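Local coordinates for protein pertussis toxin-like subunit ArtA (Escherichia coli, PDB 4Z9D) that binds NAD and, as the enzymatic subunit of a pertussis-like AB5 toxin, probably ADP-ribosylates trimeric G proteins of the host, at residues S12-I18 / R76-Y80; G127-A133 / T151-V157; Q33-R37 / I103-E109. The protein carries 2 engineered substitutions. All blocks are in the same frame, centred on the assembly; numbering follows the deposited sequence.

Interaction 1 (S12-I18 / R76-Y80); sequences SRPPEEI and RLYRY. With NAD (nicotinamide-adenine-dinucleotide), chain F.
Y78 presents one ring face to two consecutive prolines: P14 CA and P15 CD both stand over it as CH-pi contacts, P15 CD lying 3.9 Å from the centroid of the Y78 ring. At the edge of this ring, in its plane, is S12 O. Two residues further along strand 77-83, Y80 reaches the same bend. Its OH donates to R13 O at 2.6 Å, with the donor tilted 28° from the carbonyl plane, while I18 CG2 covers a ring face, 3.5 Å from Y80 CE1. Both tyrosines therefore grip the chain where it enters helix 15-21, at whose N-cap P14 sits. Near the start of the strand, a water accepts from R76 N and donates to S12 O, joining the two backbones. S12 then turns to the dinucleotide: its N donates to NAD O3B at 3.2 Å, and OG, set between the backbone N and the carbonyl carbon (chi1 56°), accepts from NAD O2B in a bond that is very short as modelled, so its exact length is doubtful. The R13 guanidinium has NAD C4A over the centre of one face and I18 CD1 nearer the rim of the other, and its NH2 makes a salt bridge with D11. The tyrosines thus form a second shell behind S12 and R13 on the adenosine side of the NAD pocket, in a fold of the pertussis toxin S1 family of ADP-ribosyltransferases.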
loop_
_atom_site.group_PDB
_atom_site.type_symbol
_atom_site.label_atom_id
_atom_site.label_comp_id
_atom_site.label_asym_id
_atom_site.label_seq_id
_atom_site.Cartn_x
_atom_site.Cartn_y
_atom_site.Cartn_z
ATOM N N SER A 12 -3.229 10.569 -0.652
ATOM C CA SER A 12 -3.804 11.910 -0.594
ATOM C C SER A 12 -4.256 12.423 -1.960
ATOM O O SER A 12 -4.996 13.404 -2.047
ATOM C CB SER A 12 -2.795 12.895 -0.001
ATOM O OG SER A 12 -1.586 12.879 -0.738
ATOM N N ARG A 13 -3.785 11.784 -3.027
ATOM C CA ARG A 13 -4.137 12.200 -4.379
ATOM C C ARG A 13 -5.534 11.731 -4.757
ATOM O O ARG A 13 -5.948 10.637 -4.368
ATOM C CB ARG A 13 -3.105 11.697 -5.386
ATOM C CG ARG A 13 -1.777 12.397 -5.216
ATOM C CD ARG A 13 -0.640 11.622 -5.839
ATOM N NE ARG A 13 -0.309 10.384 -5.151
ATOM C CZ ARG A 13 0.464 9.454 -5.695
ATOM N NH1 ARG A 13 0.980 9.681 -6.895
ATOM N NH2 ARG A 13 0.741 8.322 -5.044
ATOM N N PRO A 14 -6.276 12.569 -5.505
ATOM C CA PRO A 14 -7.689 12.337 -5.840
ATOM C C PRO A 14 -7.903 11.417 -7.041
ATOM O O PRO A 14 -6.986 11.220 -7.828
ATOM C CB PRO A 14 -8.200 13.750 -6.158
ATOM C CG PRO A 14 -6.999 14.441 -6.732
ATOM C CD PRO A 14 -5.811 13.890 -5.977
ATOM N N PRO A 15 -9.111 10.838 -7.165
ATOM C CA PRO A 15 -9.417 9.829 -8.185
ATOM C C PRO A 15 -9.165 10.340 -9.594
ATOM O O PRO A 15 -8.761 9.574 -10.467
ATOM C CB PRO A 15 -10.907 9.541 -7.962
ATOM C CG PRO A 15 -11.138 9.849 -6.535
ATOM C CD PRO A 15 -10.198 10.966 -6.175
ATOM N N GLU A 16 -9.399 11.624 -9.824
ATOM C CA GLU A 16 -9.228 12.158 -11.160
ATOM C C GLU A 16 -7.807 11.965 -11.670
ATOM O O GLU A 16 -7.596 11.580 -12.823
ATOM C CB GLU A 16 -9.590 13.643 -11.168
ATOM C CG GLU A 16 -9.440 14.292 -12.508
ATOM C CD GLU A 16 -10.374 13.733 -13.547
ATOM O OE1 GLU A 16 -11.372 13.065 -13.183
ATOM O OE2 GLU A 16 -10.077 13.944 -14.742
ATOM N N GLU A 17 -6.839 12.163 -10.786
ATOM C CA GLU A 17 -5.447 11.898 -11.110
ATOM C C GLU A 17 -5.148 10.397 -11.117
ATOM O O GLU A 17 -4.560 9.859 -12.061
ATOM C CB GLU A 17 -4.535 12.615 -10.116
ATOM C CG GLU A 17 -3.063 12.399 -10.383
ATOM C CD GLU A 17 -2.192 12.934 -9.275
ATOM O OE1 GLU A 17 -2.713 13.696 -8.435
ATOM O OE2 GLU A 17 -0.981 12.615 -9.258
ATOM N N ILE A 18 -5.549 9.739 -10.033
ATOM C CA ILE A 18 -5.204 8.347 -9.797
ATOM C C ILE A 18 -5.916 7.374 -10.746
ATOM O O ILE A 18 -5.299 6.424 -11.212
ATOM C CB ILE A 18 -5.476 7.984 -8.321
ATOM C CG1 ILE A 18 -4.599 8.848 -7.402
ATOM C CG2 ILE A 18 -5.209 6.523 -8.059
ATOM C CD1 ILE A 18 -3.083 8.756 -7.728
ATOM N N ARG A 76 -6.932 16.008 2.021
ATOM C CA ARG A 76 -7.828 14.871 2.145
ATOM C C ARG A 76 -7.115 13.563 1.890
ATOM O O ARG A 76 -6.037 13.543 1.312
ATOM C CB ARG A 76 -8.990 15.010 1.165
ATOM C CG ARG A 76 -9.584 16.401 1.129
ATOM C CD ARG A 76 -10.538 16.559 -0.021
ATOM N NE ARG A 76 -11.925 16.618 0.425
ATOM C CZ ARG A 76 -12.552 17.738 0.775
ATOM N NH1 ARG A 76 -11.912 18.905 0.731
ATOM N NH2 ARG A 76 -13.818 17.695 1.173
ATOM N N LEU A 77 -7.739 12.477 2.330
ATOM C CA LEU A 77 -7.234 11.142 2.101
ATOM C C LEU A 77 -8.336 10.339 1.445
ATOM O O LEU A 77 -9.520 10.559 1.704
ATOM C CB LEU A 77 -6.796 10.478 3.402
ATOM C CG LEU A 77 -5.585 11.077 4.089
ATOM C CD1 LEU A 77 -5.370 10.390 5.430
ATOM C CD2 LEU A 77 -4.386 10.898 3.185
ATOM N N TYR A 78 -7.937 9.417 0.582
ATOM C CA TYR A 78 -8.862 8.534 -0.105
ATOM C C TYR A 78 -8.434 7.099 0.155
ATOM O O TYR A 78 -7.242 6.816 0.280
ATOM C CB TYR A 78 -8.874 8.812 -1.613
ATOM C CG TYR A 78 -9.239 10.237 -1.984
ATOM C CD1 TYR A 78 -10.517 10.560 -2.402
ATOM C CD2 TYR A 78 -8.286 11.252 -1.938
ATOM C CE1 TYR A 78 -10.846 11.847 -2.760
ATOM C CE2 TYR A 78 -8.609 12.551 -2.289
ATOM C CZ TYR A 78 -9.893 12.843 -2.698
ATOM O OH TYR A 78 -10.229 14.134 -3.051
ATOM N N ARG A 79 -9.401 6.196 0.252
ATOM C CA ARG A 79 -9.103 4.772 0.256
ATOM C C ARG A 79 -9.406 4.226 -1.128
ATOM O O ARG A 79 -10.546 4.295 -1.578
ATOM C CB ARG A 79 -9.933 4.033 1.314
ATOM C CG ARG A 79 -9.587 2.555 1.453
ATOM C CD ARG A 79 -10.494 1.841 2.426
ATOM N NE ARG A 79 -11.875 1.767 1.949
ATOM C CZ ARG A 79 -12.910 2.384 2.512
ATOM N NH1 ARG A 79 -12.740 3.119 3.596
ATOM N NH2 ARG A 79 -14.121 2.242 1.998
ATOM N N TYR A 80 -8.390 3.709 -1.807
ATOM C CA TYR A 80 -8.577 3.095 -3.114
ATOM C C TYR A 80 -8.680 1.584 -2.991
ATOM O O TYR A 80 -7.923 0.967 -2.238
ATOM C CB TYR A 80 -7.417 3.466 -4.048
ATOM C CG TYR A 80 -7.414 4.907 -4.465
ATOM C CD1 TYR A 80 -8.083 5.311 -5.619
ATOM C CD2 TYR A 80 -6.753 5.867 -3.711
ATOM C CE1 TYR A 80 -8.085 6.631 -6.010
ATOM C CE2 TYR A 80 -6.766 7.194 -4.081
ATOM C CZ TYR A 80 -7.427 7.570 -5.236
ATOM O OH TYR A 80 -7.432 8.891 -5.621
HETATM P PA NAD F . 4.094 7.000 0.308
HETATM O O1A NAD F . 3.903 5.987 -0.763
HETATM O O2A NAD F . 5.332 7.820 0.328
HETATM O O5B NAD F . 2.780 7.964 0.284
HETATM C C5B NAD F . 2.617 9.131 1.108
HETATM C C4B NAD F . 2.176 10.290 0.190
HETATM O O4B NAD F . 3.258 10.658 -0.718
HETATM C C3B NAD F . 1.085 9.819 -0.723
HETATM O O3B NAD F . -0.170 9.836 0.024
HETATM C C2B NAD F . 1.127 10.924 -1.739
HETATM O O2B NAD F . 0.750 12.127 -1.091
HETATM C C1B NAD F . 2.640 11.006 -1.993
HETATM N N9A NAD F . 3.267 10.036 -2.959
HETATM C C8A NAD F . 3.524 8.730 -2.908
HETATM N N7A NAD F . 4.141 8.387 -4.041
HETATM C C5A NAD F . 4.288 9.483 -4.791
HETATM C C6A NAD F . 4.837 9.690 -6.002
HETATM N N6A NAD F . 5.351 8.627 -6.616
HETATM N N1A NAD F . 4.868 10.902 -6.578
HETATM C C2A NAD F . 4.317 11.978 -5.885
HETATM N N3A NAD F . 3.748 11.741 -4.626
HETATM C C4A NAD F . 3.749 10.501 -4.110
HETATM O O3 NAD F . 3.981 6.295 1.717
HETATM P PN NAD F . 2.804 5.241 2.101
HETATM O O1N NAD F . 2.444 4.402 0.925
HETATM O O2N NAD F . 1.758 5.952 2.867
HETATM O O5D NAD F . 3.647 4.310 3.079
HETATM C C5D NAD F . 4.341 4.832 4.219
HETATM C C4D NAD F . 4.474 3.737 5.283
HETATM O O4D NAD F . 3.108 3.228 5.468
HETATM C C3D NAD F . 5.329 2.557 4.784
HETATM O O3D NAD F . 5.940 1.873 5.884
HETATM C C2D NAD F . 4.235 1.680 4.209
HETATM O O2D NAD F . 4.679 0.312 4.070
HETATM C C1D NAD F . 3.126 1.806 5.247
HETATM N N1N NAD F . 1.828 1.316 4.662
HETATM C C2N NAD F . 0.993 2.196 3.931
HETATM C C3N NAD F . -0.197 1.772 3.337
HETATM C C7N NAD F . -1.025 2.661 2.627
HETATM O O7N NAD F . -2.275 2.252 2.331
HETATM N N7N NAD F . -0.555 3.875 2.327
HETATM C C4N NAD F . -0.560 0.434 3.473
HETATM C C5N NAD F . 0.246 -0.446 4.194
HETATM C C6N NAD F . 1.437 -0.029 4.779
HETATM O O HOH W 1 -5.533 15.859 -0.568
#

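Interaction 2 (G127-A133 / T151-V157); sequences GENIVEA and TTNARYV
With CG of N153 anti to its backbone N (chi1 179°), the amide turns inward to I130, and a similar setting of Y156 (chi1 175°) lays its ring beside V131. N153 ND2 donates to I130 O at 2.8 Å, within the plane of that carbonyl although the acceptor is slightly off the amide plane. The other end of the amide works locally: N153 OD1 accepts from R155 N, making an Asx turn whose donor stands well above the carbonyl plane rather than on a lone pair. N153 also starts a type I turn that ends at Y156. These features finish the second strand of the antiparallel hairpin 130-139/144-152, at the edge of a four-stranded sheet. Within these residues A133 and T151 form a hydrogen-bonded pair, A133 N to T151 O and T151 N to A133 O both measuring 2.8 Å. E132 and T152 are the adjoining non-hydrogen-bonded pair, and a water links E132 OE2 with T152 OG1 while E132 OE1 forms a salt bridge with R81. At the end of the regular pairing, N153 N donates to V131 O at 3.1 Å. V131 CG2 sits over a face of the Y156 ring, 3.8 Å from its centroid, and the two side chains run the same way. Beyond the turn, V157 N reaches E128 O in an almost straight bond (2.9 Å, 177° at the hydrogen) directed onto a lone pair. The aliphatic part of E128 crosses V157, its CG 3.7 Å from V157 CG2, and a second water connects E128 OE1 to R155 O.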
loop_
_atom_site.group_PDB
_atom_site.type_symbol
_atom_site.label_atom_id
_atom_site.label_comp_id
_atom_site.label_asym_id
_atom_site.label_seq_id
_atom_site.Cartn_x
_atom_site.Cartn_y
_atom_site.Cartn_z
ATOM N N GLY A 127 -3.921 2.551 -13.646
ATOM C CA GLY A 127 -5.247 3.060 -13.344
ATOM C C GLY A 127 -6.337 2.036 -13.579
ATOM O O GLY A 127 -7.319 1.980 -12.830
ATOM N N GLU A 128 -6.151 1.206 -14.603
ATOM C CA GLU A 128 -7.118 0.176 -14.957
ATOM C C GLU A 128 -7.294 -0.901 -13.878
ATOM O O GLU A 128 -8.278 -1.639 -13.898
ATOM C CB GLU A 128 -6.730 -0.461 -16.297
ATOM C CG GLU A 128 -7.165 0.402 -17.477
ATOM C CD GLU A 128 -6.634 -0.079 -18.818
ATOM O OE1 GLU A 128 -7.262 0.264 -19.848
ATOM O OE2 GLU A 128 -5.593 -0.782 -18.847
ATOM N N ASN A 129 -6.348 -0.998 -12.946
ATOM C CA ASN A 129 -6.468 -1.934 -11.830
ATOM C C ASN A 129 -7.306 -1.387 -10.680
ATOM O O ASN A 129 -7.663 -2.119 -9.758
ATOM C CB ASN A 129 -5.093 -2.292 -11.270
ATOM C CG ASN A 129 -4.370 -3.288 -12.120
ATOM O OD1 ASN A 129 -4.028 -2.997 -13.263
ATOM N ND2 ASN A 129 -4.121 -4.476 -11.572
ATOM N N ILE A 130 -7.586 -0.093 -10.711
ATOM C CA ILE A 130 -8.232 0.542 -9.574
ATOM C C ILE A 130 -9.740 0.536 -9.746
ATOM O O ILE A 130 -10.278 1.087 -10.705
ATOM C CB ILE A 130 -7.702 1.965 -9.368
ATOM C CG1 ILE A 130 -6.178 1.907 -9.173
ATOM C CG2 ILE A 130 -8.356 2.619 -8.149
ATOM C CD1 ILE A 130 -5.477 3.224 -9.405
ATOM N N VAL A 131 -10.415 -0.097 -8.795
ATOM C CA VAL A 131 -11.849 -0.312 -8.857
ATOM C C VAL A 131 -12.625 0.952 -8.539
ATOM O O VAL A 131 -13.584 1.301 -9.240
ATOM C CB VAL A 131 -12.269 -1.439 -7.880
ATOM C CG1 VAL A 131 -13.774 -1.662 -7.900
ATOM C CG2 VAL A 131 -11.549 -2.726 -8.244
ATOM N N GLU A 132 -12.220 1.624 -7.464
ATOM C CA GLU A 132 -13.015 2.707 -6.907
ATOM C C GLU A 132 -12.227 3.488 -5.868
ATOM O O GLU A 132 -11.143 3.077 -5.440
ATOM C CB GLU A 132 -14.317 2.146 -6.293
ATOM C CG GLU A 132 -14.082 1.183 -5.130
ATOM C CD GLU A 132 -15.347 0.457 -4.674
ATOM O OE1 GLU A 132 -15.292 -0.197 -3.608
ATOM O OE2 GLU A 132 -16.385 0.535 -5.375
ATOM N N ALA A 133 -12.776 4.621 -5.468
ATOM C CA ALA A 133 -12.179 5.412 -4.413
ATOM C C ALA A 133 -13.258 5.852 -3.440
ATOM O O ALA A 133 -14.417 5.978 -3.816
ATOM C CB ALA A 133 -11.469 6.609 -4.984
ATOM N N THR A 151 -16.405 7.073 -5.390
ATOM C CA THR A 151 -16.337 7.293 -6.823
ATOM C C THR A 151 -15.928 5.996 -7.501
ATOM O O THR A 151 -14.988 5.349 -7.056
ATOM C CB THR A 151 -15.310 8.381 -7.174
ATOM O OG1 THR A 151 -15.459 9.510 -6.301
ATOM C CG2 THR A 151 -15.475 8.813 -8.608
ATOM N N THR A 152 -16.606 5.637 -8.590
ATOM C CA THR A 152 -16.272 4.418 -9.321
ATOM C C THR A 152 -15.386 4.749 -10.514
ATOM O O THR A 152 -15.589 5.759 -11.173
ATOM C CB THR A 152 -17.546 3.672 -9.808
ATOM O OG1 THR A 152 -18.291 3.223 -8.670
ATOM C CG2 THR A 152 -17.185 2.466 -10.669
ATOM N N ASN A 153 -14.374 3.926 -10.753
ATOM C CA ASN A 153 -13.498 4.113 -11.892
ATOM C C ASN A 153 -14.134 3.432 -13.097
ATOM O O ASN A 153 -14.179 2.204 -13.168
ATOM C CB ASN A 153 -12.114 3.532 -11.604
ATOM C CG ASN A 153 -11.166 3.690 -12.773
ATOM O OD1 ASN A 153 -11.471 4.406 -13.726
ATOM N ND2 ASN A 153 -10.004 3.031 -12.704
ATOM N N ALA A 154 -14.657 4.221 -14.031
ATOM C CA ALA A 154 -15.302 3.641 -15.209
ATOM C C ALA A 154 -14.321 2.899 -16.109
ATOM O O ALA A 154 -14.731 2.058 -16.915
ATOM C CB ALA A 154 -16.024 4.719 -16.004
ATOM N N ARG A 155 -13.035 3.204 -15.953
ATOM C CA ARG A 155 -11.970 2.628 -16.776
ATOM C C ARG A 155 -11.434 1.309 -16.213
ATOM O O ARG A 155 -10.561 0.687 -16.816
ATOM C CB ARG A 155 -10.810 3.615 -16.903
ATOM C CG ARG A 155 -11.184 5.023 -17.342
ATOM C CD ARG A 155 -11.838 5.089 -18.691
ATOM N NE ARG A 155 -10.914 4.714 -19.757
ATOM C CZ ARG A 155 -10.956 5.197 -20.994
ATOM N NH1 ARG A 155 -10.079 4.782 -21.895
ATOM N NH2 ARG A 155 -11.865 6.101 -21.329
ATOM N N TYR A 156 -11.911 0.919 -15.032
ATOM C CA TYR A 156 -11.493 -0.345 -14.419
ATOM C C TYR A 156 -11.636 -1.525 -15.391
ATOM O O TYR A 156 -12.654 -1.668 -16.076
ATOM C CB TYR A 156 -12.300 -0.620 -13.136
ATOM C CG TYR A 156 -12.006 -1.977 -12.519
ATOM C CD1 TYR A 156 -12.977 -2.971 -12.491
ATOM C CD2 TYR A 156 -10.748 -2.275 -11.999
ATOM C CE1 TYR A 156 -12.721 -4.221 -11.956
ATOM C CE2 TYR A 156 -10.476 -3.531 -11.458
ATOM C CZ TYR A 156 -11.471 -4.495 -11.438
ATOM O OH TYR A 156 -11.216 -5.745 -10.907
ATOM N N VAL A 157 -10.594 -2.348 -15.458
ATOM C CA VAL A 157 -10.608 -3.567 -16.264
ATOM C C VAL A 157 -10.806 -4.783 -15.376
ATOM O O VAL A 157 -9.927 -5.130 -14.591
ATOM C CB VAL A 157 -9.297 -3.718 -17.081
ATOM C CG1 VAL A 157 -9.231 -5.080 -17.758
ATOM C CG2 VAL A 157 -9.189 -2.604 -18.099
HETATM O O HOH W 2 -10.075 0.704 -19.423
HETATM O O HOH W 3 -14.961 -0.073 -11.100
HETATM O O HOH W 4 -17.477 0.539 -7.618
#

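Interaction 3 (Q33-R37 / I103-E109); sequences QQHLR and ITFSGFE. With NAD (nicotinamide-adenine-dinucleotide), chain F.
I103 opens the second segment by sending CG2 past the amide end of Q33, the two side chains running in opposite directions. Residues 103-106 lead into helix 107-112, which a capping box of S106 and E109 begins, and the segment packs against helix 32-37, whose C-terminal turn reaches the NAD pocket, L36 O lying 3.1 Å from NAD O3D. After T104, the F105 ring slides past Q33. The Q33 amide lies over one face of this ring, offset toward the rim, with the two planes only 14° apart and Q33 CD 3.6 Å from F105 CE1. A trans first torsion (chi1 -162°) and an extended chain beyond it carry the Q33 amide out to the ring. F105 also packs against V95, L98 and T99 of helix 92-100, and so joins that helix to the contact. S106 takes the N-cap position. Its OG accepts from E109 N at 3.0 Å in a nearly straight bond, and its own N donates back to E109 OE1 at 2.8 Å, on the anti lone pair of that oxygen. The reciprocal bonds fix one side of the carboxylate and leave OE2 turned to the first helix. E109 crosses Q33 at about a right angle, with OE2 3.4 Å from Q33 CG. That same CG covers a face of the R37 guanidinium, near its rim, so that Q33 packs on both partners of the salt bridge. R37 and E109 carry nearly parallel planar groups displaced from one another: R37 NE donates to E109 OE2 at 3.3 Å, approaching the oxygen on its syn side but 33° out of the carboxylate plane.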
loop_
_atom_site.group_PDB
_atom_site.type_symbol
_atom_site.label_atom_id
_atom_site.label_comp_id
_atom_site.label_asym_id
_atom_site.label_seq_id
_atom_site.Cartn_x
_atom_site.Cartn_y
_atom_site.Cartn_z
ATOM N N GLN A 33 13.340 -3.726 3.870
ATOM C CA GLN A 33 13.265 -3.314 5.271
ATOM C C GLN A 33 13.156 -1.796 5.404
ATOM O O GLN A 33 12.430 -1.291 6.252
ATOM C CB GLN A 33 14.454 -3.837 6.064
ATOM C CG GLN A 33 14.182 -3.794 7.563
ATOM C CD GLN A 33 15.023 -4.778 8.346
ATOM O OE1 GLN A 33 15.045 -4.759 9.583
ATOM N NE2 GLN A 33 15.728 -5.640 7.632
ATOM N N GLN A 34 13.914 -1.088 4.574
ATOM C CA GLN A 34 13.846 0.364 4.465
ATOM C C GLN A 34 12.430 0.824 4.139
ATOM O O GLN A 34 11.891 1.742 4.756
ATOM C CB GLN A 34 14.804 0.829 3.366
ATOM C CG GLN A 34 15.566 2.085 3.637
ATOM C CD GLN A 34 16.810 2.147 2.779
ATOM O OE1 GLN A 34 16.765 2.618 1.648
ATOM N NE2 GLN A 34 17.925 1.647 3.307
ATOM N N HIS A 35 11.826 0.189 3.145
ATOM C CA HIS A 35 10.465 0.541 2.773
ATOM C C HIS A 35 9.478 0.309 3.924
ATOM O O HIS A 35 8.663 1.177 4.249
ATOM C CB HIS A 35 10.033 -0.254 1.549
ATOM C CG HIS A 35 8.583 -0.103 1.239
ATOM N ND1 HIS A 35 8.070 0.995 0.576
ATOM C CD2 HIS A 35 7.521 -0.890 1.542
ATOM C CE1 HIS A 35 6.757 0.869 0.473
ATOM N NE2 HIS A 35 6.402 -0.271 1.036
ATOM N N LEU A 36 9.558 -0.869 4.538
ATOM C CA LEU A 36 8.608 -1.254 5.566
ATOM C C LEU A 36 8.698 -0.340 6.794
ATOM O O LEU A 36 7.698 -0.127 7.492
ATOM C CB LEU A 36 8.814 -2.716 5.966
ATOM C CG LEU A 36 8.526 -3.782 4.898
ATOM C CD1 LEU A 36 8.884 -5.155 5.427
ATOM C CD2 LEU A 36 7.070 -3.748 4.476
ATOM N N ARG A 37 9.887 0.207 7.050
ATOM C CA ARG A 37 10.061 1.171 8.144
ATOM C C ARG A 37 9.512 2.546 7.800
ATOM O O ARG A 37 9.200 3.335 8.692
ATOM C CB ARG A 37 11.533 1.333 8.504
ATOM C CG ARG A 37 12.234 0.090 8.971
ATOM C CD ARG A 37 13.683 0.448 9.258
ATOM N NE ARG A 37 14.509 -0.703 9.603
ATOM C CZ ARG A 37 15.631 -1.019 8.956
ATOM N NH1 ARG A 37 16.046 -0.263 7.943
ATOM N NH2 ARG A 37 16.345 -2.081 9.319
ATOM N N ILE A 103 19.766 -11.147 7.182
ATOM C CA ILE A 103 19.190 -9.871 7.577
ATOM C C ILE A 103 18.355 -10.081 8.855
ATOM O O ILE A 103 17.626 -11.070 8.986
ATOM C CB ILE A 103 18.329 -9.268 6.445
ATOM C CG1 ILE A 103 19.175 -9.067 5.188
ATOM C CG2 ILE A 103 17.677 -7.975 6.888
ATOM C CD1 ILE A 103 20.349 -8.145 5.400
ATOM N N THR A 104 18.471 -9.159 9.803
ATOM C CA THR A 104 17.770 -9.303 11.074
ATOM C C THR A 104 16.581 -8.369 11.174
ATOM O O THR A 104 16.700 -7.163 10.964
ATOM C CB THR A 104 18.692 -9.031 12.275
ATOM O OG1 THR A 104 19.456 -7.844 12.037
ATOM C CG2 THR A 104 19.620 -10.215 12.521
ATOM N N PHE A 105 15.422 -8.941 11.469
ATOM C CA PHE A 105 14.250 -8.147 11.778
ATOM C C PHE A 105 14.061 -8.149 13.287
ATOM O O PHE A 105 14.065 -9.205 13.911
ATOM C CB PHE A 105 13.023 -8.700 11.055
ATOM C CG PHE A 105 13.128 -8.614 9.555
ATOM C CD1 PHE A 105 12.625 -7.520 8.875
ATOM C CD2 PHE A 105 13.753 -9.622 8.832
ATOM C CE1 PHE A 105 12.730 -7.435 7.496
ATOM C CE2 PHE A 105 13.860 -9.547 7.462
ATOM C CZ PHE A 105 13.352 -8.449 6.790
ATOM N N SER A 106 13.907 -6.967 13.867
ATOM C CA SER A 106 13.782 -6.845 15.313
ATOM C C SER A 106 12.476 -7.429 15.818
ATOM O O SER A 106 11.545 -7.656 15.040
ATOM C CB SER A 106 13.879 -5.387 15.717
ATOM O OG SER A 106 12.703 -4.711 15.323
ATOM N N GLY A 107 12.392 -7.642 17.128
ATOM C CA GLY A 107 11.155 -8.100 17.730
ATOM C C GLY A 107 10.026 -7.141 17.409
ATOM O O GLY A 107 8.888 -7.565 17.188
ATOM N N PHE A 108 10.344 -5.849 17.372
ATOM C CA PHE A 108 9.328 -4.835 17.127
ATOM C C PHE A 108 8.820 -4.902 15.690
ATOM O O PHE A 108 7.623 -4.755 15.439
ATOM C CB PHE A 108 9.858 -3.437 17.428
ATOM C CG PHE A 108 8.856 -2.347 17.152
ATOM C CD1 PHE A 108 8.972 -1.555 16.021
ATOM C CD2 PHE A 108 7.781 -2.139 18.003
ATOM C CE1 PHE A 108 8.050 -0.562 15.748
ATOM C CE2 PHE A 108 6.855 -1.138 17.745
ATOM C CZ PHE A 108 6.987 -0.352 16.615
ATOM N N GLU A 109 9.735 -5.060 14.743
ATOM C CA GLU A 109 9.352 -5.191 13.337
ATOM C C GLU A 109 8.430 -6.386 13.116
ATOM O O GLU A 109 7.440 -6.291 12.380
ATOM C CB GLU A 109 10.598 -5.302 12.463
ATOM C CG GLU A 109 11.375 -3.994 12.374
ATOM C CD GLU A 109 12.650 -4.114 11.562
ATOM O OE1 GLU A 109 13.468 -5.004 11.880
ATOM O OE2 GLU A 109 12.841 -3.309 10.619
HETATM P PA NAD F . 4.094 7.000 0.308
HETATM O O1A NAD F . 3.903 5.987 -0.763
HETATM O O2A NAD F . 5.332 7.820 0.328
HETATM O O5B NAD F . 2.780 7.964 0.284
HETATM C C5B NAD F . 2.617 9.131 1.108
HETATM C C4B NAD F . 2.176 10.290 0.190
HETATM O O4B NAD F . 3.258 10.658 -0.718
HETATM C C3B NAD F . 1.085 9.819 -0.723
HETATM O O3B NAD F . -0.170 9.836 0.024
HETATM C C2B NAD F . 1.127 10.924 -1.739
HETATM O O2B NAD F . 0.750 12.127 -1.091
HETATM C C1B NAD F . 2.640 11.006 -1.993
HETATM N N9A NAD F . 3.267 10.036 -2.959
HETATM C C8A NAD F . 3.524 8.730 -2.908
HETATM N N7A NAD F . 4.141 8.387 -4.041
HETATM C C5A NAD F . 4.288 9.483 -4.791
HETATM C C6A NAD F . 4.837 9.690 -6.002
HETATM N N6A NAD F . 5.351 8.627 -6.616
HETATM N N1A NAD F . 4.868 10.902 -6.578
HETATM C C2A NAD F . 4.317 11.978 -5.885
HETATM N N3A NAD F . 3.748 11.741 -4.626
HETATM C C4A NAD F . 3.749 10.501 -4.110
HETATM O O3 NAD F . 3.981 6.295 1.717
HETATM P PN NAD F . 2.804 5.241 2.101
HETATM O O1N NAD F . 2.444 4.402 0.925
HETATM O O2N NAD F . 1.758 5.952 2.867
HETATM O O5D NAD F . 3.647 4.310 3.079
HETATM C C5D NAD F . 4.341 4.832 4.219
HETATM C C4D NAD F . 4.474 3.737 5.283
HETATM O O4D NAD F . 3.108 3.228 5.468
HETATM C C3D NAD F . 5.329 2.557 4.784
HETATM O O3D NAD F . 5.940 1.873 5.884
HETATM C C2D NAD F . 4.235 1.680 4.209
HETATM O O2D NAD F . 4.679 0.312 4.070
HETATM C C1D NAD F . 3.126 1.806 5.247
HETATM N N1N NAD F . 1.828 1.316 4.662
HETATM C C2N NAD F . 0.993 2.196 3.931
HETATM C C3N NAD F . -0.197 1.772 3.337
HETATM C C7N NAD F . -1.025 2.661 2.627
HETATM O O7N NAD F . -2.275 2.252 2.331
HETATM N N7N NAD F . -0.555 3.875 2.327
HETATM C C4N NAD F . -0.560 0.434 3.473
HETATM C C5N NAD F . 0.246 -0.446 4.194
HETATM C C6N NAD F . 1.437 -0.029 4.779
#

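How the interactions relate
From the N terminus the chain first passes 12-18, then 33-37, before 76-80 returns to close interaction 1 across 57 residues. Interaction 3 is still open at that point and closes only at 103-109, so the two loops cross; it joins helix 32-37 to the start of helix 107-112. Interaction 2 follows both in series, a 17-residue loop within the last beta hairpin of the chain, strands 130-139 and 144-152. Interactions 1 and 2 share a sheet and touch directly: Y80 and P15 pack on A133, and I18 on I130. Interaction 3 lies on the opposite side of the chain's centre, about 28 Å from interaction 1 between centres, yet both touch the same NAD, at its two ribose-bearing halves.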